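PRESAN domain-containing protein (Plasmodium falciparum, PDB 7D2W) is of unknown function but, as a PHIST-like protein with a PRESAN domain of the malaria parasite, probably serves in binding other proteins. Local coordinates at residues Glu134-Asn137 with Arg138-Leu142; Lys145-Pro148 with Ile149-Lys153. One frame throughout, in Å; residues are numbered along the deposited sequence.

Contact 1: residues Glu134-Asn137 with Arg138-Leu142; sequences EQTN and RFYNL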
ATOM      1  N   GLU A 134       3.262   1.490 -18.809  1.00 30.57           N
ATOM      2  CA  GLU A 134       1.957   2.143 -18.854  1.00 33.24           C
ATOM      3  C   GLU A 134       2.017   3.546 -18.258  1.00 35.69           C
ATOM      4  O   GLU A 134       1.460   4.493 -18.825  1.00 30.14           O
ATOM      5  CB  GLU A 134       0.928   1.288 -18.114  1.00 33.18           C
ATOM      6  CG  GLU A 134      -0.418   1.975 -17.918  1.00 50.10           C
ATOM      7  CD  GLU A 134      -1.096   1.574 -16.618  1.00 70.85           C
ATOM      8  OE1 GLU A 134      -1.407   0.373 -16.450  1.00 75.44           O
ATOM      9  OE2 GLU A 134      -1.307   2.459 -15.758  1.00 76.22           O
ATOM     10  N   GLN A 135       2.698   3.706 -17.117  1.00 27.80           N
ATOM     11  CA  GLN A 135       2.820   5.030 -16.515  1.00 22.69           C
ATOM     12  C   GLN A 135       3.610   5.987 -17.400  1.00 25.50           C
ATOM     13  O   GLN A 135       3.228   7.150 -17.561  1.00 30.71           O
ATOM     14  CB  GLN A 135       3.467   4.917 -15.130  1.00 21.70           C
ATOM     15  CG  GLN A 135       2.516   4.278 -14.122  1.00 27.81           C
ATOM     16  CD  GLN A 135       3.072   4.285 -12.717  1.00 31.20           C
ATOM     17  OE1 GLN A 135       4.254   4.565 -12.500  1.00 27.83           O
ATOM     18  NE2 GLN A 135       2.218   3.988 -11.747  1.00 26.94           N
ATOM     19  N   THR A 136       4.732   5.530 -17.960  1.00 28.94           N
ATOM     20  CA  THR A 136       5.529   6.399 -18.822  1.00 27.77           C
ATOM     21  C   THR A 136       4.714   6.885 -20.018  1.00 34.51           C
ATOM     22  O   THR A 136       4.801   8.059 -20.401  1.00 28.79           O
ATOM     23  CB  THR A 136       6.785   5.661 -19.283  1.00 28.74           C
ATOM     24  OG1 THR A 136       7.643   5.465 -18.154  1.00 33.56           O
ATOM     25  CG2 THR A 136       7.541   6.467 -20.361  1.00 34.45           C
ATOM     26  N   ASN A 137       3.906   6.000 -20.610  1.00 30.41           N
ATOM     27  CA  ASN A 137       3.066   6.412 -21.732  1.00 37.35           C
ATOM     28  C   ASN A 137       2.053   7.462 -21.302  1.00 37.67           C
ATOM     29  O   ASN A 137       1.834   8.448 -22.014  1.00 40.61           O
ATOM     30  CB  ASN A 137       2.343   5.204 -22.333  1.00 42.35           C
ATOM     31  CG  ASN A 137       3.282   4.277 -23.062  1.00 55.74           C
ATOM     32  OD1 ASN A 137       4.386   4.672 -23.438  1.00 59.32           O
ATOM     33  ND2 ASN A 137       2.855   3.033 -23.264  1.00 63.43           N
ATOM     34  N   ARG A 138       1.406   7.252 -20.147  1.00 35.37           N
ATOM     35  CA  ARG A 138       0.495   8.262 -19.622  1.00 29.81           C
ATOM     36  C   ARG A 138       1.228   9.570 -19.337  1.00 34.71           C
ATOM     37  O   ARG A 138       0.659  10.652 -19.510  1.00 29.66           O
ATOM     38  CB  ARG A 138      -0.203   7.738 -18.362  1.00 32.12           C
ATOM     39  CG  ARG A 138      -1.285   6.669 -18.651  1.00 33.67           C
ATOM     40  CD  ARG A 138      -1.660   5.845 -17.413  1.00 44.11           C
ATOM     41  NE  ARG A 138      -2.017   6.678 -16.265  1.00 52.49           N
ATOM     42  CZ  ARG A 138      -1.801   6.345 -14.990  1.00 51.30           C
ATOM     43  NH1 ARG A 138      -1.240   5.174 -14.669  1.00 50.01           N
ATOM     44  NH2 ARG A 138      -2.153   7.186 -14.029  1.00 42.51           N
ATOM     45  N   PHE A 139       2.499   9.493 -18.930  1.00 29.95           N
ATOM     46  CA  PHE A 139       3.269  10.704 -18.662  1.00 29.67           C
ATOM     47  C   PHE A 139       3.517  11.502 -19.940  1.00 31.92           C
ATOM     48  O   PHE A 139       3.317  12.722 -19.972  1.00 33.72           O
ATOM     49  CB  PHE A 139       4.595  10.327 -17.990  1.00 28.86           C
ATOM     50  CG  PHE A 139       5.473  11.497 -17.667  1.00 29.30           C
ATOM     51  CD1 PHE A 139       5.060  12.465 -16.766  1.00 35.96           C
ATOM     52  CD2 PHE A 139       6.726  11.612 -18.243  1.00 33.63           C
ATOM     53  CE1 PHE A 139       5.873  13.536 -16.457  1.00 33.73           C
ATOM     54  CE2 PHE A 139       7.552  12.682 -17.931  1.00 38.86           C
ATOM     55  CZ  PHE A 139       7.119  13.643 -17.033  1.00 33.03           C
ATOM     56  N   TYR A 140       3.954  10.831 -21.008  1.00 32.83           N
ATOM     57  CA  TYR A 140       4.220  11.542 -22.255  1.00 34.67           C
ATOM     58  C   TYR A 140       2.948  12.146 -22.836  1.00 40.17           C
ATOM     59  O   TYR A 140       2.977  13.241 -23.410  1.00 38.26           O
ATOM     60  CB  TYR A 140       4.899  10.604 -23.251  1.00 33.87           C
ATOM     61  CG  TYR A 140       6.397  10.580 -23.090  1.00 39.23           C
ATOM     62  CD1 TYR A 140       7.197  11.531 -23.714  1.00 50.06           C
ATOM     63  CD2 TYR A 140       7.013   9.615 -22.311  1.00 40.33           C
ATOM     64  CE1 TYR A 140       8.575  11.513 -23.565  1.00 57.52           C
ATOM     65  CE2 TYR A 140       8.386   9.589 -22.151  1.00 43.08           C
ATOM     66  CZ  TYR A 140       9.162  10.535 -22.778  1.00 58.24           C
ATOM     67  OH  TYR A 140      10.527  10.503 -22.621  1.00 58.48           O
ATOM     68  N   ASN A 141       1.815  11.459 -22.687  1.00 37.41           N
ATOM     69  CA  ASN A 141       0.560  12.027 -23.168  1.00 39.15           C
ATOM     70  C   ASN A 141       0.195  13.290 -22.396  1.00 37.61           C
ATOM     71  O   ASN A 141      -0.256  14.276 -22.985  1.00 35.78           O
ATOM     72  CB  ASN A 141      -0.549  10.979 -23.095  1.00 49.65           C
ATOM     73  CG  ASN A 141      -0.340   9.845 -24.092  1.00 65.50           C
ATOM     74  OD1 ASN A 141       0.679   9.795 -24.782  1.00 72.08           O
ATOM     75  ND2 ASN A 141      -1.302   8.932 -24.170  1.00 68.90           N
ATOM     76  N   LEU A 142       0.400  13.285 -21.079  1.00 33.49           N
ATOM     77  CA  LEU A 142       0.185  14.489 -20.283  1.00 37.05           C
ATOM     78  C   LEU A 142       1.069  15.629 -20.762  1.00 42.60           C
ATOM     79  O   LEU A 142       0.609  16.764 -20.917  1.00 49.21           O
ATOM     80  CB  LEU A 142       0.472  14.191 -18.818  1.00 40.31           C
ATOM     81  CG  LEU A 142      -0.435  14.822 -17.776  1.00 47.61           C
ATOM     82  CD1 LEU A 142      -1.889  14.592 -18.128  1.00 40.00           C
ATOM     83  CD2 LEU A 142      -0.116  14.187 -16.449  1.00 44.54           C
TER
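Arg138 reaches back one helical turn and ends against the carboxylate of Glu134. Its CB starts beside two main-chain oxygens, Gln135 O and Glu134 O. Arg138 CG runs on past Glu134 O at 3.5 Å. Arg138 CD stays near that oxygen and also comes to 3.8 Å from Glu134 OE2. A bend at the third torsion (chi3 52°) then turns the guanidinium toward the acid. Arg138 NH1 forms a salt bridge with Glu134 OE2 at 2.9 Å. The bond is not straight, with an N-H...O angle of 135°, and the carboxylate and guanidinium planes are turned 44° apart. The two side chains lie side by side and point the same way. Arg138 NH1 also rests 3.9 Å from Gln135 CG. The same nitrogen has a weak, long ion pair with Glu162.

Two residues further along, Thr136 CG2 meets the edge of the Tyr140 ring, 3.7 Å from Tyr140 CE2 and in the ring plane. Thr136 OG1 is turned to other partners and bonds Trp72 NE1 and Glu132 O. The Gln135 amide bonds Lys75 on one neighbouring helix and Glu162 on another. Backbone i to i+4 bonds run through the whole segment, Tyr140 N to Thr136 O being 3.0 Å. The Glu134-Arg138 pair is a common intrahelical salt bridge. Here the helix belongs to a four-helix bundle, and Gln135 and Phe139 face its other helices.

Contact 2: residues Lys145-Pro148 with Ile149-Lys153; sequences KKAP and IDEIK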
ATOM      1  N   LYS A 145      -0.071  17.096 -24.234  1.00 52.08           N
ATOM      2  CA  LYS A 145      -1.295  17.887 -24.201  1.00 57.28           C
ATOM      3  C   LYS A 145      -1.153  19.147 -23.355  1.00 58.05           C
ATOM      4  O   LYS A 145      -2.167  19.809 -23.091  1.00 60.21           O
ATOM      5  CB  LYS A 145      -2.471  17.060 -23.684  1.00 61.88           C
ATOM      6  CG  LYS A 145      -2.534  16.896 -22.152  1.00 66.89           C
ATOM      7  CD  LYS A 145      -3.913  16.404 -21.708  1.00 70.82           C
ATOM      8  CE  LYS A 145      -4.090  16.528 -20.197  1.00 74.49           C
ATOM      9  NZ  LYS A 145      -5.069  15.541 -19.658  1.00 72.74           N
ATOM     10  N   LYS A 146       0.074  19.484 -22.944  1.00 52.85           N
ATOM     11  CA  LYS A 146       0.388  20.699 -22.193  1.00 53.08           C
ATOM     12  C   LYS A 146      -0.516  20.858 -20.968  1.00 49.63           C
ATOM     13  O   LYS A 146      -1.233  21.842 -20.815  1.00 49.43           O
ATOM     14  CB  LYS A 146       0.315  21.922 -23.114  1.00 54.26           C
ATOM     15  CG  LYS A 146       0.994  21.734 -24.460  1.00 61.15           C
ATOM     16  CD  LYS A 146       2.514  21.530 -24.328  1.00 74.05           C
ATOM     17  CE  LYS A 146       3.201  22.605 -23.477  1.00 72.67           C
ATOM     18  NZ  LYS A 146       3.825  23.668 -24.327  1.00 72.78           N
ATOM     19  N   ALA A 147      -0.431  19.883 -20.063  1.00 44.01           N
ATOM     20  CA  ALA A 147      -1.263  19.929 -18.871  1.00 43.62           C
ATOM     21  C   ALA A 147      -0.688  20.916 -17.859  1.00 41.93           C
ATOM     22  O   ALA A 147       0.525  21.135 -17.819  1.00 37.86           O
ATOM     23  CB  ALA A 147      -1.372  18.543 -18.238  1.00 45.78           C
ATOM     24  N   PRO A 148      -1.544  21.524 -17.033  1.00 45.67           N
ATOM     25  CA  PRO A 148      -1.057  22.436 -15.989  1.00 50.65           C
ATOM     26  C   PRO A 148      -0.132  21.721 -15.014  1.00 49.51           C
ATOM     27  O   PRO A 148      -0.199  20.502 -14.824  1.00 43.48           O
ATOM     28  CB  PRO A 148      -2.338  22.901 -15.282  1.00 49.28           C
ATOM     29  CG  PRO A 148      -3.451  22.566 -16.205  1.00 51.37           C
ATOM     30  CD  PRO A 148      -3.007  21.368 -16.994  1.00 45.39           C
ATOM     31  N   ILE A 149       0.727  22.512 -14.370  1.00 41.23           N
ATOM     32  CA  ILE A 149       1.740  21.939 -13.492  1.00 46.03           C
ATOM     33  C   ILE A 149       1.089  21.170 -12.344  1.00 43.20           C
ATOM     34  O   ILE A 149       1.595  20.122 -11.921  1.00 38.41           O
ATOM     35  CB  ILE A 149       2.701  23.038 -12.989  1.00 46.08           C
ATOM     36  CG1 ILE A 149       3.888  22.413 -12.260  1.00 45.60           C
ATOM     37  CG2 ILE A 149       1.984  24.042 -12.093  1.00 50.16           C
ATOM     38  CD1 ILE A 149       4.604  21.342 -13.059  1.00 39.51           C
ATOM     39  N   ASP A 150      -0.051  21.655 -11.835  1.00 40.44           N
ATOM     40  CA  ASP A 150      -0.699  20.967 -10.715  1.00 43.00           C
ATOM     41  C   ASP A 150      -1.144  19.572 -11.118  1.00 40.68           C
ATOM     42  O   ASP A 150      -1.040  18.619 -10.334  1.00 35.69           O
ATOM     43  CB  ASP A 150      -1.904  21.766 -10.220  1.00 45.74           C
ATOM     44  CG  ASP A 150      -1.519  22.886  -9.280  1.00 59.52           C
ATOM     45  OD1 ASP A 150      -0.314  23.046  -8.991  1.00 62.10           O
ATOM     46  OD2 ASP A 150      -2.435  23.608  -8.828  1.00 67.46           O
ATOM     47  N   GLU A 151      -1.666  19.442 -12.335  1.00 34.26           N
ATOM     48  CA  GLU A 151      -2.115  18.149 -12.824  1.00 35.57           C
ATOM     49  C   GLU A 151      -0.936  17.202 -12.988  1.00 32.48           C
ATOM     50  O   GLU A 151      -1.019  16.017 -12.633  1.00 29.76           O
ATOM     51  CB  GLU A 151      -2.870  18.332 -14.148  1.00 36.09           C
ATOM     52  CG  GLU A 151      -3.394  17.028 -14.749  1.00 38.27           C
ATOM     53  CD  GLU A 151      -4.364  17.233 -15.917  1.00 45.95           C
ATOM     54  OE1 GLU A 151      -4.578  18.389 -16.342  1.00 42.59           O
ATOM     55  OE2 GLU A 151      -4.927  16.222 -16.401  1.00 48.62           O
ATOM     56  N   ILE A 152       0.171  17.712 -13.517  1.00 32.77           N
ATOM     57  CA  ILE A 152       1.350  16.878 -13.723  1.00 29.76           C
ATOM     58  C   ILE A 152       1.916  16.408 -12.390  1.00 28.19           C
ATOM     59  O   ILE A 152       2.289  15.238 -12.235  1.00 31.61           O
ATOM     60  CB  ILE A 152       2.392  17.646 -14.555  1.00 34.89           C
ATOM     61  CG1 ILE A 152       1.868  17.848 -15.982  1.00 35.24           C
ATOM     62  CG2 ILE A 152       3.741  16.924 -14.536  1.00 30.59           C
ATOM     63  CD1 ILE A 152       2.696  18.823 -16.802  1.00 41.98           C
ATOM     64  N   LYS A 153       1.993  17.306 -11.404  1.00 25.62           N
ATOM     65  CA  LYS A 153       2.527  16.923 -10.096  1.00 27.57           C
ATOM     66  C   LYS A 153       1.659  15.858  -9.435  1.00 29.55           C
ATOM     67  O   LYS A 153       2.169  14.878  -8.874  1.00 28.44           O
ATOM     68  CB  LYS A 153       2.636  18.157  -9.197  1.00 30.55           C
ATOM     69  CG  LYS A 153       3.609  19.206  -9.690  1.00 40.98           C
ATOM     70  CD  LYS A 153       3.909  20.241  -8.608  1.00 42.68           C
ATOM     71  CE  LYS A 153       2.698  21.108  -8.307  1.00 44.10           C
ATOM     72  NZ  LYS A 153       3.101  22.447  -7.794  1.00 53.77           N
TER
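The chain leaves the preceding helix at Lys145 and turns at Lys146, whose backbone is in the left-handed region. Ala147 and Pro148 are extended and lead straight into helix 149-181, whose first turn starts at Ile149. Pro148 sits at the N-cap position, with psi at 156°, and its ring has no N-H to offer. Its carbonyl does the backbone work. Ile152 N donates to Pro148 O at 3.1 Å, with an N-H...O angle of 161°, so the connection enters the helix through a regular i to i+4 bond.

Glu151 carries most of the side-chain contact. Its CG stands anti to the backbone N (chi1 180°) and the side chain runs out extended, back over the connection. Glu151 OE1 lies against carbon, 3.4 Å from Pro148 CD and 3.7 Å from Ala147 CB. OE2 faces the lysine. Lys145 NZ meets Glu151 OE2 at 3.3 Å in a salt bridge whose hydrogen bond is weak. The two side chains cross at about a right angle, and Lys145 CE also approaches OE2.

Carbon contacts complete the turn. Ala147 CB packs on Ile152 CG1 at 4.0 Å. Ile152 CD1 comes to 3.3 Å from Ala147 O. Leu142 of the preceding helix packs on both Ala147 and Glu151. Ile149 packs on Val62 and Pro63 of a loop.

Glu151 lies in the first turn of its helix, where a negative charge should interact favourably with the helix dipole. Its salt bridge to Lys145, with a weak hydrogen bond, probably adds a modest electrostatic tie between the two ends of the interhelical turn.

In the fold
Contact 1 lies within helix 117-144, while contact 2 makes the turn from that helix into helix 149-181. Their centres are about 12 Å apart, and Leu142 joins them by packing on Ile152. Both are partly buried, but the centre of contact 2 is farther from the chain centre, about 20 Å against 14 Å. Contact 1 has buried Gln135 and Phe139 facing the bundle and exposed Asn137 and Asn141. Contact 2 has buried Ala147, Ile149 and Ile152 beside exposed Lys145, Pro148 and Asp150. Each has an acid-base pair. The one in contact 1 is short and stays on one helix; the one in contact 2 is longer, its hydrogen bond weak, and spans the turn.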